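Local atomic coordinates of amidohydrolase family protein (PDB entry 4I6K), a protein that probably hydrolyses 2-pyrone-4,6-dicarboxylic acid, as a member of the amidohydrolase family. Residues A[97-102]-A[118-123]. Residues are numbered along the deposited sequence; the frame is centred on the assembly and turned at random.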
loop_
_atom_site.group_PDB
_atom_site.type_symbol
_atom_site.label_atom_id
_atom_site.label_comp_id
_atom_site.label_asym_id
_atom_site.label_seq_id
_atom_site.Cartn_x
_atom_site.Cartn_y
_atom_site.Cartn_z
ATOM N N LYS A 97 7.354 -2.673 -9.999
ATOM C CA LYS A 97 8.130 -2.994 -8.801
ATOM C C LYS A 97 7.230 -3.660 -7.762
ATOM O O LYS A 97 6.014 -3.672 -7.919
ATOM C CB LYS A 97 8.796 -1.738 -8.237
ATOM C CG LYS A 97 9.994 -1.302 -9.071
ATOM C CD LYS A 97 10.268 0.197 -9.006
ATOM C CE LYS A 97 11.497 0.516 -9.853
ATOM N NZ LYS A 97 12.197 1.756 -9.432
ATOM N N GLY A 98 7.823 -4.200 -6.699
ATOM C CA GLY A 98 7.062 -4.948 -5.715
ATOM C C GLY A 98 7.334 -4.636 -4.246
ATOM O O GLY A 98 8.381 -4.089 -3.885
ATOM N N ILE A 99 6.362 -4.978 -3.406
ATOM C CA ILE A 99 6.502 -4.902 -1.956
ATOM C C ILE A 99 6.304 -6.317 -1.454
ATOM O O ILE A 99 5.254 -6.905 -1.669
ATOM C CB ILE A 99 5.421 -3.989 -1.315
ATOM C CG1 ILE A 99 5.546 -2.556 -1.828
ATOM C CG2 ILE A 99 5.482 -4.037 0.226
ATOM C CD1 ILE A 99 6.839 -1.900 -1.469
ATOM N N ALA A 100 7.315 -6.862 -0.795
ATOM C CA ALA A 100 7.270 -8.247 -0.349
ATOM C C ALA A 100 6.779 -8.341 1.081
ATOM O O ALA A 100 6.630 -7.324 1.775
ATOM C CB ALA A 100 8.666 -8.907 -0.472
ATOM N N VAL A 101 6.519 -9.574 1.504
ATOM C CA VAL A 101 6.252 -9.884 2.899
ATOM C C VAL A 101 7.239 -10.974 3.281
ATOM O O VAL A 101 7.389 -11.964 2.559
ATOM C CB VAL A 101 4.803 -10.347 3.098
ATOM C CG1 VAL A 101 4.538 -10.766 4.553
ATOM C CG2 VAL A 101 3.849 -9.222 2.671
ATOM N N VAL A 102 7.939 -10.765 4.394
ATOM C CA VAL A 102 9.008 -11.657 4.823
ATOM C C VAL A 102 9.004 -11.777 6.327
ATOM O O VAL A 102 8.529 -10.888 7.010
ATOM C CB VAL A 102 10.382 -11.100 4.422
ATOM C CG1 VAL A 102 10.496 -10.976 2.912
ATOM C CG2 VAL A 102 10.593 -9.754 5.080
ATOM N N GLY A 118 13.682 -6.513 -7.902
ATOM C CA GLY A 118 12.745 -5.399 -8.072
ATOM C C GLY A 118 11.818 -5.144 -6.900
ATOM O O GLY A 118 10.855 -4.398 -7.042
ATOM N N ILE A 119 12.106 -5.769 -5.752
ATOM C CA ILE A 119 11.395 -5.510 -4.490
ATOM C C ILE A 119 12.005 -4.294 -3.798
ATOM O O ILE A 119 13.222 -4.224 -3.652
ATOM C CB ILE A 119 11.494 -6.706 -3.526
ATOM C CG1 ILE A 119 10.882 -7.966 -4.152
ATOM C CG2 ILE A 119 10.867 -6.349 -2.175
ATOM C CD1 ILE A 119 9.464 -7.768 -4.697
ATOM N N VAL A 120 11.165 -3.347 -3.374
ATOM C CA VAL A 120 11.631 -2.031 -2.913
ATOM C C VAL A 120 11.113 -1.652 -1.523
ATOM O O VAL A 120 11.274 -0.515 -1.077
ATOM C CB VAL A 120 11.248 -0.901 -3.904
ATOM C CG1 VAL A 120 11.969 -1.083 -5.232
ATOM C CG2 VAL A 120 9.730 -0.857 -4.120
ATOM N N GLY A 121 10.489 -2.606 -0.845
ATOM C CA GLY A 121 9.962 -2.374 0.495
ATOM C C GLY A 121 9.335 -3.651 1.018
ATOM O O GLY A 121 9.293 -4.660 0.320
ATOM N N VAL A 122 8.851 -3.610 2.251
ATOM C CA VAL A 122 8.168 -4.743 2.842
ATOM C C VAL A 122 6.881 -4.218 3.471
ATOM O O VAL A 122 6.778 -3.027 3.760
ATOM C CB VAL A 122 9.024 -5.411 3.934
ATOM C CG1 VAL A 122 10.215 -6.108 3.314
ATOM C CG2 VAL A 122 9.486 -4.373 4.947
ATOM N N ARG A 123 5.913 -5.101 3.697
ATOM C CA ARG A 123 4.604 -4.678 4.176
ATOM C C ARG A 123 4.236 -5.337 5.496
ATOM O O ARG A 123 4.381 -6.548 5.661
ATOM C CB ARG A 123 3.545 -5.014 3.132
ATOM C CG ARG A 123 2.177 -4.393 3.371
ATOM C CD ARG A 123 1.224 -4.827 2.261
ATOM N NE ARG A 123 0.010 -4.019 2.217
ATOM C CZ ARG A 123 -1.203 -4.509 1.974
ATOM N NH1 ARG A 123 -2.249 -3.694 1.947
ATOM N NH2 ARG A 123 -1.369 -5.813 1.780
HETATM O O HOH W 1 7.035 -8.219 5.772
#
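The carbonyl oxygen of G118 accepts the backbone N of G98 at 3.1 Å, the donor tilted 28° from the carbonyl plane, and lies against CB and CG of K97, whose amine runs on to the carbonyl of F289. I119 folds its CD1 over the backbone of G98, 3.8 Å from G98 CA, where the glycine leaves room for it; with chi1 at -60°, CG2 stands anti to the backbone N and meets A100 CB at 3.8 Å. I119 also touches M85 and L86 of helix 83-91. V120 N then bonds nearly straight to G98 O at 2.9 Å, and V120 CG2 rests beside that same oxygen and near I99 CD1. Strands 96-100 and 119-125 are parallel neighbours in the eight-stranded beta/alpha barrel of the amidohydrolases, linked by helix 108-115 in a beta-alpha-beta crossover. A beta bulge at V120-G121 shifts the register by one residue, so G121 O receives A100 N, while I99 CD1 packs 3.7 Å from G121 CA. The V122 side chain crosses that of V102 at about a right angle, CG1 4.1 Å from V102 CG2. R123 N closes the ladder on A100 O, and its CB touches I99 CG2 at 3.6 Å; a water bridges R123 O to V102 N. The R123 side chain is extended from CG to NE, and its NH1 forms a salt bridge with D179 and a hydrogen bond to a citrate that probably came from the crystallisation liquor.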